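Local coordinates for hemerythrin HHE cation binding domain protein (Mycobacterium kansasii, PDB 6TYJ) that binds metal ions, zinc and also iron, inside a hemerythrin-like helical bundle, although its role in the cell is not established, at residues Ala42-Asp45 and Glu46-Glu50; Leu87-Leu90 and Leu91-Pro94; Pro98-Glu101 and Asp102-Ser106; Arg120-Ile123 and Pro124-Glu128; Ala144-Met147 and Glu148-Arg151. One frame throughout, in Å; residues are numbered along the deposited sequence. Where two conformers were deposited one is given.

Contact 1: Ala42-Asp45 and Glu46-Glu50; sequences ALFD and ELLIE. With ZN (zinc ion), chain E.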
loop_
_atom_site.group_PDB
_atom_site.type_symbol
_atom_site.label_atom_id
_atom_site.label_comp_id
_atom_site.label_asym_id
_atom_site.label_seq_id
_atom_site.Cartn_x
_atom_site.Cartn_y
_atom_site.Cartn_z
ATOM N N ALA A 42 5.782 16.315 3.423
ATOM C CA ALA A 42 4.432 16.239 2.842
ATOM C C ALA A 42 4.291 15.006 1.977
ATOM O O ALA A 42 3.285 14.295 2.065
ATOM C CB ALA A 42 4.112 17.491 2.026
ATOM N N LEU A 43 5.310 14.708 1.165
ATOM C CA LEU A 43 5.238 13.534 0.308
ATOM C C LEU A 43 5.136 12.258 1.131
ATOM O O LEU A 43 4.412 11.322 0.756
ATOM C CB LEU A 43 6.478 13.508 -0.595
ATOM C CG LEU A 43 6.472 14.469 -1.791
ATOM C CD1 LEU A 43 7.920 14.466 -2.323
ATOM C CD2 LEU A 43 5.477 14.063 -2.893
ATOM N N PHE A 44 5.836 12.199 2.266
ATOM C CA PHE A 44 5.747 11.012 3.100
ATOM C C PHE A 44 4.336 10.841 3.668
ATOM O O PHE A 44 3.823 9.720 3.693
ATOM C CB PHE A 44 6.769 11.069 4.227
ATOM C CG PHE A 44 6.793 9.830 5.059
ATOM C CD1 PHE A 44 7.186 8.628 4.500
ATOM C CD2 PHE A 44 6.440 9.869 6.411
ATOM C CE1 PHE A 44 7.192 7.453 5.273
ATOM C CE2 PHE A 44 6.475 8.704 7.189
ATOM C CZ PHE A 44 6.860 7.508 6.615
ATOM N N ASP A 45 3.704 11.928 4.124
ATOM C CA ASP A 45 2.298 11.829 4.538
ATOM C C ASP A 45 1.426 11.320 3.402
ATOM O O ASP A 45 0.476 10.543 3.628
ATOM C CB ASP A 45 1.780 13.184 4.988
ATOM C CG ASP A 45 2.253 13.583 6.367
ATOM O OD1 ASP A 45 2.810 12.745 7.112
ATOM O OD2 ASP A 45 2.035 14.762 6.701
ATOM N N GLU A 46 1.667 11.811 2.176
ATOM C CA GLU A 46 0.852 11.363 1.040
ATOM C C GLU A 46 1.020 9.873 0.822
ATOM O O GLU A 46 0.037 9.158 0.563
ATOM C CB GLU A 46 1.248 12.130 -0.227
ATOM C CG GLU A 46 0.906 13.609 -0.161
ATOM C CD GLU A 46 1.441 14.386 -1.351
ATOM O OE1 GLU A 46 1.210 13.967 -2.505
ATOM O OE2 GLU A 46 2.090 15.422 -1.122
ATOM N N LEU A 47 2.256 9.378 0.978
ATOM C CA LEU A 47 2.513 7.941 0.860
ATOM C C LEU A 47 1.776 7.156 1.936
ATOM O O LEU A 47 1.194 6.099 1.647
ATOM C CB LEU A 47 4.021 7.670 0.941
ATOM C CG LEU A 47 4.414 6.179 0.966
ATOM C CD1 LEU A 47 3.909 5.445 -0.293
ATOM C CD2 LEU A 47 5.950 6.051 1.057
ATOM N N LEU A 48 1.769 7.661 3.174
ATOM C CA LEU A 48 1.076 6.948 4.244
ATOM C C LEU A 48 -0.409 6.829 3.920
ATOM O O LEU A 48 -1.026 5.796 4.214
ATOM C CB LEU A 48 1.274 7.657 5.587
ATOM C CG LEU A 48 2.682 7.652 6.215
ATOM C CD1 LEU A 48 2.728 8.487 7.485
ATOM C CD2 LEU A 48 3.182 6.206 6.447
ATOM N N ILE A 49 -1.015 7.895 3.382
ATOM C CA ILE A 49 -2.435 7.837 3.006
ATOM C C ILE A 49 -2.663 6.750 1.963
ATOM O O ILE A 49 -3.556 5.891 2.105
ATOM C CB ILE A 49 -2.900 9.216 2.502
ATOM C CG1 ILE A 49 -2.905 10.232 3.655
ATOM C CG2 ILE A 49 -4.256 9.118 1.785
ATOM C CD1 ILE A 49 -3.077 11.655 3.212
ATOM N N GLU A 50 -1.869 6.767 0.885
ATOM C CA GLU A 50 -2.060 5.798 -0.185
ATOM C C GLU A 50 -1.774 4.389 0.304
ATOM O O GLU A 50 -2.459 3.444 -0.093
ATOM C CB GLU A 50 -1.175 6.155 -1.402
ATOM C CG GLU A 50 -1.551 7.508 -2.026
ATOM C CD GLU A 50 -3.033 7.645 -2.315
ATOM O OE1 GLU A 50 -3.598 6.766 -2.997
ATOM O OE2 GLU A 50 -3.621 8.663 -1.885
HETATM ZN ZN ZN E . 2.845 16.328 -3.368
HETATM O O HOH W 1 3.978 16.625 -5.558
#
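Leu47 N reaches back one turn to Leu43 O at 2.9 Å, the shortest hydrogen bond between Ala42-Asp45 and Glu46-Glu50; Glu46, Leu48 and Ile49 repeat the pattern with Ala42, Phe44 and Asp45. At the outer end of this turn Glu46 puts a metal beside the helix. Its CG stands anti to the carbonyl carbon (chi1 -67°), the chain beyond runs extended, and its carboxylate oxygen OE2 binds a zinc ion at 2.5 Å. A water is also bound to this zinc, 2.5 Å from the metal, and the methyl CD2 of Leu43 comes within 3.5 Å of it. This zinc is separate from the metal centre that His54, eight residues further on, helps to build in the same helix 38-65, one of the long helices of the hemerythrin-like bundle. The inward side of the turn is aromatic and apolar. Over one face of the Phe44 ring, toward its rim, sits Leu48 CG, a CH-pi contact 4.3 Å from the ring centroid and 19° off the normal. Leu48 CD1 then touches Phe44 CE2 at 3.8 Å, while CD2 reaches CZ. From beyond the two segments, Leu87, Leu90 and Leu91 of helix 70-91 also pack on the Phe44 ring.

Contact 2: Leu87-Leu90 and Leu91-Pro94; sequences LSVL and LRTP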
loop_
_atom_site.group_PDB
_atom_site.type_symbol
_atom_site.label_atom_id
_atom_site.label_comp_id
_atom_site.label_asym_id
_atom_site.label_seq_id
_atom_site.Cartn_x
_atom_site.Cartn_y
_atom_site.Cartn_z
ATOM N N LEU A 87 7.803 -0.085 8.604
ATOM C CA LEU A 87 7.375 1.295 8.779
ATOM C C LEU A 87 7.544 1.726 10.227
ATOM O O LEU A 87 7.957 2.861 10.501
ATOM C CB LEU A 87 5.916 1.456 8.326
ATOM C CG LEU A 87 5.336 2.860 8.558
ATOM C CD1 LEU A 87 6.116 3.941 7.830
ATOM C CD2 LEU A 87 3.849 2.883 8.156
ATOM N N SER A 88 7.249 0.824 11.175
ATOM C CA SER A 88 7.454 1.151 12.588
ATOM C C SER A 88 8.920 1.458 12.886
ATOM O O SER A 88 9.229 2.377 13.656
ATOM C CB SER A 88 6.959 0.004 13.471
ATOM O OG SER A 88 5.560 -0.134 13.318
ATOM N N VAL A 89 9.837 0.688 12.305
ATOM C CA VAL A 89 11.256 0.977 12.502
ATOM C C VAL A 89 11.617 2.321 11.887
ATOM O O VAL A 89 12.373 3.105 12.481
ATOM C CB VAL A 89 12.122 -0.157 11.928
ATOM C CG1 VAL A 89 13.606 0.165 12.116
ATOM C CG2 VAL A 89 11.774 -1.474 12.606
ATOM N N LEU A 90 11.096 2.602 10.688
ATOM C CA LEU A 90 11.410 3.855 10.001
ATOM C C LEU A 90 11.008 5.052 10.847
ATOM O O LEU A 90 11.774 6.011 10.997
ATOM C CB LEU A 90 10.696 3.906 8.642
ATOM C CG LEU A 90 10.770 5.241 7.888
ATOM C CD1 LEU A 90 12.243 5.606 7.606
ATOM C CD2 LEU A 90 9.998 5.125 6.606
ATOM N N LEU A 91 9.806 5.015 11.404
ATOM C CA LEU A 91 9.304 6.135 12.182
ATOM C C LEU A 91 10.068 6.352 13.476
ATOM O O LEU A 91 9.934 7.424 14.072
ATOM C CB LEU A 91 7.820 5.928 12.478
ATOM C CG LEU A 91 6.937 5.841 11.232
ATOM C CD1 LEU A 91 5.518 5.500 11.597
ATOM C CD2 LEU A 91 7.005 7.160 10.454
ATOM N N ARG A 92 10.891 5.403 13.914
ATOM C CA ARG A 92 11.710 5.684 15.092
ATOM C C ARG A 92 12.999 6.443 14.774
ATOM O O ARG A 92 13.733 6.799 15.707
ATOM C CB ARG A 92 12.022 4.382 15.828
ATOM C CG ARG A 92 10.780 3.784 16.482
ATOM C CD ARG A 92 11.146 2.711 17.495
ATOM N NE ARG A 92 11.510 1.455 16.847
ATOM C CZ ARG A 92 10.636 0.504 16.527
ATOM N NH1 ARG A 92 11.053 -0.607 15.937
ATOM N NH2 ARG A 92 9.342 0.665 16.789
ATOM N N THR A 93 13.293 6.695 13.500
ATOM C CA THR A 93 14.385 7.583 13.098
ATOM C C THR A 93 13.822 8.760 12.301
ATOM O O THR A 93 13.553 8.626 11.096
ATOM C CB THR A 93 15.442 6.828 12.284
ATOM O OG1 THR A 93 15.936 5.714 13.048
ATOM C CG2 THR A 93 16.636 7.746 11.937
ATOM N N PRO A 94 13.644 9.929 12.920
ATOM C CA PRO A 94 13.188 11.114 12.177
ATOM C C PRO A 94 14.212 11.548 11.138
ATOM O O PRO A 94 15.395 11.206 11.217
ATOM C CB PRO A 94 13.056 12.193 13.261
ATOM C CG PRO A 94 13.080 11.455 14.566
ATOM C CD PRO A 94 13.863 10.210 14.344
HETATM O O HOH W 2 14.956 3.449 13.096
#
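Leu87 and Leu91 pack one turn apart where helix 70-91 runs out into the loop leading to helix 100-121. The last regular backbone bond joins Leu91 N to Leu87 O; after it the chain tightens. Arg92 N turns mainly to Val89 O, keeping only a weak bond to Ser88 O, and Thr93 N bonds to Leu90 O, so that the main bonds run three residues back, each from above the carbonyl plane. Leu87 sends CG away from its backbone N (chi1 176°), whereas Leu91 sets CG anti to its carbonyl carbon (chi1 -61°). With these rotamers CD1 of Leu87 lies 4.0 Å from CG of Leu91, and Leu91 CG is also 3.2 Å from Leu87 O. Leu91 touches Arg163 and Val167 of helix 163-168 as well. On the outer side the bent chain of Arg92 folds its guanidinium back over the turn, so that one face covers Ser88 O and Val89 CA, the oxygen 3.5 Å above the plane. Positive charge near the C-terminal carbonyls of a helix is probably favourable. NH1 meets the methyl CG2 of Val89 at 3.5 Å. Thr93 turns its hydroxyl to a water that donates both to Thr93 OG1 and, at 2.7 Å, to Val89 O.

Contact 3: Pro98-Glu101 and Asp102-Ser106; sequences PGYE and DEWNS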
loop_
_atom_site.group_PDB
_atom_site.type_symbol
_atom_site.label_atom_id
_atom_site.label_comp_id
_atom_site.label_asym_id
_atom_site.label_seq_id
_atom_site.Cartn_x
_atom_site.Cartn_y
_atom_site.Cartn_z
ATOM N N PRO A 98 20.988 11.221 11.744
ATOM C CA PRO A 98 21.956 10.747 10.742
ATOM C C PRO A 98 21.585 9.453 10.033
ATOM O O PRO A 98 21.738 9.372 8.809
ATOM C CB PRO A 98 23.248 10.612 11.563
ATOM C CG PRO A 98 23.130 11.695 12.621
ATOM C CD PRO A 98 21.632 11.652 12.991
ATOM N N GLY A 99 21.113 8.437 10.741
ATOM C CA GLY A 99 20.769 7.204 10.045
ATOM C C GLY A 99 19.439 7.159 9.310
ATOM O O GLY A 99 18.956 6.064 8.975
ATOM N N TYR A 100 18.830 8.316 9.034
ATOM C CA TYR A 100 17.487 8.306 8.457
ATOM C C TYR A 100 17.485 7.707 7.054
ATOM O O TYR A 100 16.635 6.866 6.730
ATOM C CB TYR A 100 16.865 9.710 8.432
ATOM C CG TYR A 100 15.701 9.751 7.419
ATOM C CD1 TYR A 100 14.454 9.197 7.706
ATOM C CD2 TYR A 100 15.893 10.309 6.157
ATOM C CE1 TYR A 100 13.451 9.221 6.746
ATOM C CE2 TYR A 100 14.909 10.340 5.210
ATOM C CZ TYR A 100 13.686 9.800 5.495
ATOM O OH TYR A 100 12.727 9.859 4.491
ATOM N N GLU A 101 18.398 8.145 6.190
ATOM C CA GLU A 101 18.314 7.723 4.797
ATOM C C GLU A 101 18.517 6.216 4.650
ATOM O O GLU A 101 17.869 5.584 3.800
ATOM C CB GLU A 101 19.326 8.496 3.956
ATOM C CG GLU A 101 18.992 8.506 2.478
ATOM C CD GLU A 101 19.679 9.636 1.730
ATOM O OE1 GLU A 101 19.143 10.061 0.686
ATOM O OE2 GLU A 101 20.749 10.096 2.186
ATOM N N ASP A 102 19.369 5.615 5.487
ATOM C CA ASP A 102 19.464 4.156 5.513
ATOM C C ASP A 102 18.127 3.518 5.871
ATOM O O ASP A 102 17.729 2.521 5.262
ATOM C CB ASP A 102 20.529 3.707 6.507
ATOM C CG ASP A 102 21.901 3.711 5.921
ATOM O OD1 ASP A 102 22.036 3.972 4.708
ATOM O OD2 ASP A 102 22.844 3.450 6.689
ATOM N N GLU A 103 17.419 4.074 6.865
ATOM C CA GLU A 103 16.122 3.511 7.231
ATOM C C GLU A 103 15.103 3.697 6.116
ATOM O O GLU A 103 14.305 2.789 5.842
ATOM C CB GLU A 103 15.616 4.143 8.528
ATOM C CG GLU A 103 16.491 3.864 9.759
ATOM C CD GLU A 103 16.604 2.382 10.105
ATOM O OE1 GLU A 103 15.765 1.567 9.654
ATOM O OE2 GLU A 103 17.552 2.021 10.829
ATOM N N TRP A 104 15.107 4.861 5.464
ATOM C CA TRP A 104 14.179 5.070 4.356
ATOM C C TRP A 104 14.427 4.049 3.251
ATOM O O TRP A 104 13.486 3.438 2.730
ATOM C CB TRP A 104 14.302 6.497 3.809
ATOM C CG TRP A 104 13.658 6.608 2.453
ATOM C CD1 TRP A 104 14.283 6.739 1.259
ATOM C CD2 TRP A 104 12.261 6.498 2.168
ATOM N NE1 TRP A 104 13.359 6.754 0.232
ATOM C CE2 TRP A 104 12.109 6.613 0.773
ATOM C CE3 TRP A 104 11.118 6.346 2.964
ATOM C CZ2 TRP A 104 10.870 6.566 0.144
ATOM C CZ3 TRP A 104 9.877 6.290 2.340
ATOM C CH2 TRP A 104 9.767 6.404 0.944
ATOM N N ASN A 105 15.692 3.815 2.910
ATOM C CA ASN A 105 15.989 2.854 1.848
ATOM C C ASN A 105 15.560 1.446 2.235
ATOM O O ASN A 105 15.052 0.700 1.394
ATOM C CB ASN A 105 17.477 2.895 1.502
ATOM C CG ASN A 105 17.840 4.121 0.703
ATOM O OD1 ASN A 105 17.028 4.623 -0.077
ATOM N ND2 ASN A 105 19.069 4.611 0.876
ATOM N N SER A 106 15.765 1.062 3.499
ATOM C CA SER A 106 15.324 -0.248 3.958
ATOM C C SER A 106 13.809 -0.378 3.845
ATOM O O SER A 106 13.298 -1.430 3.447
ATOM C CB SER A 106 15.786 -0.490 5.397
ATOM O OG SER A 106 17.203 -0.632 5.459
HETATM O O HOH W 3 21.541 6.952 6.645
HETATM O O HOH W 4 20.013 3.662 10.417
#
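Tyr100 and Trp104, one turn apart at the start of helix 100-121, lie side by side and point the same way, making the tight, buried half of this contact. Trp104 CB approaches the phenol obliquely, 3.8 Å from Tyr100 CZ and 29° off the ring normal as seen from the centroid, and Tyr100 OH comes to 3.9 Å from Trp104 CG. Both CG atoms are anti to their backbone N (chi1 161° and 164°), which sends the two side chains the same way. Their polar ends are held elsewhere: Tyr100 OH bonds to Arg40 NE, and Trp104 NE1 to Ser31 OG, with Arg40 also making a cation-pi contact with the indole. The other half is looser and watery. Gly99 is the N-cap residue, and its carbonyl oxygen receives Glu103 N at 3.3 Å. One water donates to Gly99 O and to Glu103 OE2, 3.0 Å each, bridging backbone and carboxylate; another accepts from Asp102 N at 2.8 Å and donates to Pro98 O. Glu101, Asp102 and Glu103 place three acidic groups in the first turn, where negative charge would probably suit the helix dipole. The turn sits beside the end of helix 70-91, with Leu90 against both Tyr100 and Glu103, while the indole of Trp104 reaches Phe44 and Leu47 of helix 38-65.

Contact 4: Arg120-Ile123 and Pro124-Glu128; sequences RDMI and PAPPE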
loop_
_atom_site.group_PDB
_atom_site.type_symbol
_atom_site.label_atom_id
_atom_site.label_comp_id
_atom_site.label_asym_id
_atom_site.label_seq_id
_atom_site.Cartn_x
_atom_site.Cartn_y
_atom_site.Cartn_z
ATOM N N ARG A 120 3.925 -10.966 -9.107
ATOM C CA ARG A 120 4.389 -12.282 -9.534
ATOM C C ARG A 120 3.360 -13.378 -9.255
ATOM O O ARG A 120 3.105 -14.238 -10.109
ATOM C CB ARG A 120 5.705 -12.623 -8.826
ATOM C CG ARG A 120 6.177 -14.056 -9.100
ATOM C CD ARG A 120 7.515 -14.398 -8.439
ATOM N NE ARG A 120 7.379 -14.851 -7.053
ATOM C CZ ARG A 120 7.915 -14.226 -6.006
ATOM N NH1 ARG A 120 8.631 -13.120 -6.184
ATOM N NH2 ARG A 120 7.746 -14.710 -4.781
ATOM N N ASP A 121 2.792 -13.369 -8.048
ATOM C CA ASP A 121 2.057 -14.495 -7.481
ATOM C C ASP A 121 0.549 -14.321 -7.501
ATOM O O ASP A 121 -0.168 -15.319 -7.541
ATOM C CB ASP A 121 2.461 -14.710 -6.016
ATOM C CG ASP A 121 3.863 -15.249 -5.852
ATOM O OD1 ASP A 121 4.477 -15.661 -6.857
ATOM O OD2 ASP A 121 4.346 -15.261 -4.699
ATOM N N MET A 122 0.054 -13.082 -7.429
ATOM C CA MET A 122 -1.346 -12.849 -7.070
ATOM C C MET A 122 -2.107 -11.957 -8.041
ATOM O O MET A 122 -3.328 -11.811 -7.877
ATOM C CB MET A 122 -1.449 -12.249 -5.654
ATOM C CG MET A 122 -1.079 -13.224 -4.537
ATOM S SD MET A 122 -2.323 -14.507 -4.314
ATOM C CE MET A 122 -3.425 -13.631 -3.221
ATOM N N ILE A 123 -1.438 -11.385 -9.041
ATOM C CA ILE A 123 -2.045 -10.576 -10.099
ATOM C C ILE A 123 -1.510 -11.059 -11.443
ATOM O O ILE A 123 -0.334 -10.814 -11.753
ATOM C CB ILE A 123 -1.739 -9.079 -9.916
ATOM C CG1 ILE A 123 -2.232 -8.568 -8.557
ATOM C CG2 ILE A 123 -2.323 -8.256 -11.084
ATOM C CD1 ILE A 123 -1.750 -7.140 -8.242
ATOM N N PRO A 124 -2.313 -11.747 -12.284
ATOM C CA PRO A 124 -3.716 -12.136 -12.063
ATOM C C PRO A 124 -3.859 -13.203 -11.008
ATOM O O PRO A 124 -2.867 -13.698 -10.493
ATOM C CB PRO A 124 -4.165 -12.686 -13.422
ATOM C CG PRO A 124 -3.108 -12.315 -14.383
ATOM C CD PRO A 124 -1.835 -12.165 -13.609
ATOM N N ALA A 125 -5.107 -13.564 -10.696
ATOM C CA ALA A 125 -5.336 -14.492 -9.609
ATOM C C ALA A 125 -4.652 -15.829 -9.875
ATOM O O ALA A 125 -4.524 -16.260 -11.032
ATOM C CB ALA A 125 -6.826 -14.717 -9.395
ATOM N N PRO A 126 -4.227 -16.515 -8.819
ATOM C CA PRO A 126 -3.598 -17.831 -8.974
ATOM C C PRO A 126 -4.558 -18.855 -9.562
ATOM O O PRO A 126 -5.792 -18.678 -9.544
ATOM C CB PRO A 126 -3.199 -18.206 -7.537
ATOM C CG PRO A 126 -3.168 -16.950 -6.792
ATOM C CD PRO A 126 -4.181 -16.037 -7.425
ATOM N N PRO A 127 -4.026 -19.966 -10.073
ATOM C CA PRO A 127 -4.863 -20.910 -10.830
ATOM C C PRO A 127 -6.033 -21.500 -10.042
ATOM O O PRO A 127 -7.053 -21.850 -10.649
ATOM C CB PRO A 127 -3.853 -21.987 -11.251
ATOM C CG PRO A 127 -2.550 -21.248 -11.354
ATOM C CD PRO A 127 -2.585 -20.213 -10.266
ATOM N N GLU A 128 -5.922 -21.605 -8.712
ATOM C CA GLU A 128 -7.003 -22.152 -7.884
ATOM C C GLU A 128 -8.229 -21.256 -7.851
ATOM O O GLU A 128 -9.324 -21.734 -7.505
ATOM C CB GLU A 128 -6.522 -22.347 -6.440
ATOM C CG GLU A 128 -5.359 -23.282 -6.257
ATOM C CD GLU A 128 -4.021 -22.649 -6.631
ATOM O OE1 GLU A 128 -3.960 -21.413 -6.832
ATOM O OE2 GLU A 128 -3.030 -23.403 -6.739
#
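Ile123 and Pro124 are joined by a cis peptide, which draws their CA atoms to 3.0 Å and folds the chain sharply just after helix 100-121 ends. Met122 is the first residue to depart from helical angles. From Met122 to Ala125, whose CA atoms are 5.0 Å apart, the backbone makes a type VIb turn with proline in its third place. As expected for that class, Met122 O and Ala125 N are 3.8 Å apart and do not pair; Met122 O instead takes a hydrogen bond from Tyr62 OH, and Ala125 N gives one to Tyr13 OH. Side chains tie the turn to what follows it. Met122 is bent at both chi2 (-71°) and chi3 (-85°), a hook that lays its sulfur SD against Pro126 CG at 3.6 Å and CD at 3.9 Å. The same CG of Pro126 rests 3.5 Å from Asp121 O at the helix end. Ile123 points into the protein near Glu118 and His20, two ligands of the zinc site that also holds His54, Glu58 and His114. Leu72 of helix 70-91 covers Asp121, Met122 and Pro126, while Tyr13 and Leu16 of helix 12-32 and Tyr62 of helix 38-65 enclose Ile123.

Contact 5: Ala144-Met147 and Glu148-Arg151; sequences AARM and EQYR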
loop_
_atom_site.group_PDB
_atom_site.type_symbol
_atom_site.label_atom_id
_atom_site.label_comp_id
_atom_site.label_asym_id
_atom_site.label_seq_id
_atom_site.Cartn_x
_atom_site.Cartn_y
_atom_site.Cartn_z
ATOM N N ALA A 144 -12.302 0.492 -6.773
ATOM C CA ALA A 144 -12.091 1.901 -7.075
ATOM C C ALA A 144 -12.955 2.794 -6.199
ATOM O O ALA A 144 -12.477 3.810 -5.676
ATOM C CB ALA A 144 -12.359 2.158 -8.552
ATOM N N ALA A 145 -14.229 2.428 -6.003
ATOM C CA ALA A 145 -15.075 3.239 -5.129
ATOM C C ALA A 145 -14.609 3.162 -3.679
ATOM O O ALA A 145 -14.615 4.170 -2.970
ATOM C CB ALA A 145 -16.545 2.801 -5.247
ATOM N N ARG A 146 -14.273 1.964 -3.198
ATOM C CA ARG A 146 -13.833 1.846 -1.825
ATOM C C ARG A 146 -12.537 2.623 -1.606
ATOM O O ARG A 146 -12.324 3.164 -0.513
ATOM C CB ARG A 146 -13.676 0.373 -1.465
ATOM C CG ARG A 146 -13.590 0.092 0.025
ATOM C CD ARG A 146 -14.938 0.276 0.775
ATOM N NE ARG A 146 -15.943 -0.733 0.401
ATOM C CZ ARG A 146 -16.030 -1.953 0.940
ATOM N NH1 ARG A 146 -15.181 -2.336 1.897
ATOM N NH2 ARG A 146 -16.964 -2.792 0.514
ATOM N N MET A 147 -11.676 2.720 -2.634
ATOM C CA MET A 147 -10.450 3.506 -2.488
ATOM C C MET A 147 -10.767 4.970 -2.198
ATOM O O MET A 147 -10.137 5.588 -1.330
ATOM C CB MET A 147 -9.575 3.380 -3.740
ATOM C CG MET A 147 -8.120 3.735 -3.510
ATOM S SD MET A 147 -7.143 3.669 -5.032
ATOM C CE MET A 147 -7.690 2.126 -5.735
ATOM N N GLU A 148 -11.746 5.544 -2.909
ATOM C CA GLU A 148 -12.148 6.920 -2.642
ATOM C C GLU A 148 -12.701 7.062 -1.220
ATOM O O GLU A 148 -12.361 8.004 -0.490
ATOM C CB GLU A 148 -13.198 7.357 -3.668
ATOM C CG GLU A 148 -13.859 8.684 -3.321
ATOM C CD GLU A 148 -13.262 9.866 -4.063
ATOM O OE1 GLU A 148 -12.637 9.661 -5.125
ATOM O OE2 GLU A 148 -13.426 11.004 -3.579
ATOM N N GLN A 149 -13.576 6.139 -0.813
ATOM C CA GLN A 149 -14.098 6.184 0.548
ATOM C C GLN A 149 -12.975 6.066 1.576
ATOM O O GLN A 149 -12.925 6.827 2.555
ATOM C CB GLN A 149 -15.116 5.067 0.726
ATOM C CG GLN A 149 -15.582 4.876 2.152
ATOM C CD GLN A 149 -16.184 3.494 2.315
ATOM O OE1 GLN A 149 -17.004 3.071 1.496
ATOM N NE2 GLN A 149 -15.752 2.781 3.333
ATOM N N TYR A 150 -12.053 5.121 1.366
ATOM C CA TYR A 150 -10.971 4.947 2.329
ATOM C C TYR A 150 -10.022 6.143 2.323
ATOM O O TYR A 150 -9.467 6.513 3.366
ATOM C CB TYR A 150 -10.180 3.673 2.024
ATOM C CG TYR A 150 -10.883 2.371 2.336
ATOM C CD1 TYR A 150 -12.013 2.332 3.123
ATOM C CD2 TYR A 150 -10.339 1.174 1.880
ATOM C CE1 TYR A 150 -12.639 1.124 3.410
ATOM C CE2 TYR A 150 -10.938 -0.034 2.163
ATOM C CZ TYR A 150 -12.090 -0.045 2.920
ATOM O OH TYR A 150 -12.720 -1.255 3.194
ATOM N N ARG A 151 -9.814 6.768 1.168
ATOM C CA ARG A 151 -8.970 7.953 1.182
ATOM C C ARG A 151 -9.619 9.075 1.984
ATOM O O ARG A 151 -8.934 9.794 2.717
ATOM C CB ARG A 151 -8.641 8.408 -0.240
ATOM C CG ARG A 151 -7.556 9.485 -0.232
ATOM C CD ARG A 151 -7.133 9.937 -1.632
ATOM N NE ARG A 151 -6.419 8.931 -2.415
ATOM C CZ ARG A 151 -6.936 8.235 -3.423
ATOM N NH1 ARG A 151 -8.214 8.407 -3.790
ATOM N NH2 ARG A 151 -6.174 7.367 -4.073
#
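Helix 133-161 packs against helices 12-32 and 38-65 of the hemerythrin-like protein, and in its middle Arg146 and Tyr150 pair one turn apart. Arg146 starts with CG anti to its backbone N (chi1 -164°) and then bends at chi2 and chi3, so that the aliphatic part of the chain passes over the phenol ring. CG hangs 3.2 Å above one face of Tyr150, displaced toward the rim, a close CH-pi contact. Beyond it the guanidinium turns nearly square to the ring, their planes 79° apart, and NH1 donates to Tyr150 OH at 3.0 Å, with the oxygen almost in the guanidinium plane. A weak hydrogen bond joins that hydroxyl to Asp60 as well, across on helix 38-65. Gln149 runs alongside Arg146, its OE1 3.5 Å from Arg146 CD, with the amide plane only 10° from that of the guanidinium. Beneath these side chains the backbone is regular, Tyr150 N reaching Arg146 O at 2.7 Å. The next residue, Arg151, bent at chi3, makes a salt bridge to Glu50 through NH2, tying this helix to helix 38-65. Arg146 and Tyr150 form an i to i+4 arginine-tyrosine pair on a partly exposed alpha helix.

In the fold
From the N terminus the five contacts come in series, none nesting or crossing; each joins residues three to five apart in continuous chain, so none closes a long loop. Contact 1 lies in helix 38-65. Contact 2 finishes helix 70-91 and contact 3 opens helix 100-121; the two take in both ends of the loop between these helices, their centres about 9 Å apart. Contacts 1, 2 and 3 touch one another and join three helices at one end of the bundle. Contact 4, at the other end of helix 100-121, lies about 28 Å from contact 1 between centres and touches no other. Contact 5, on helix 133-161, meets contact 1 through a salt bridge and apolar packing.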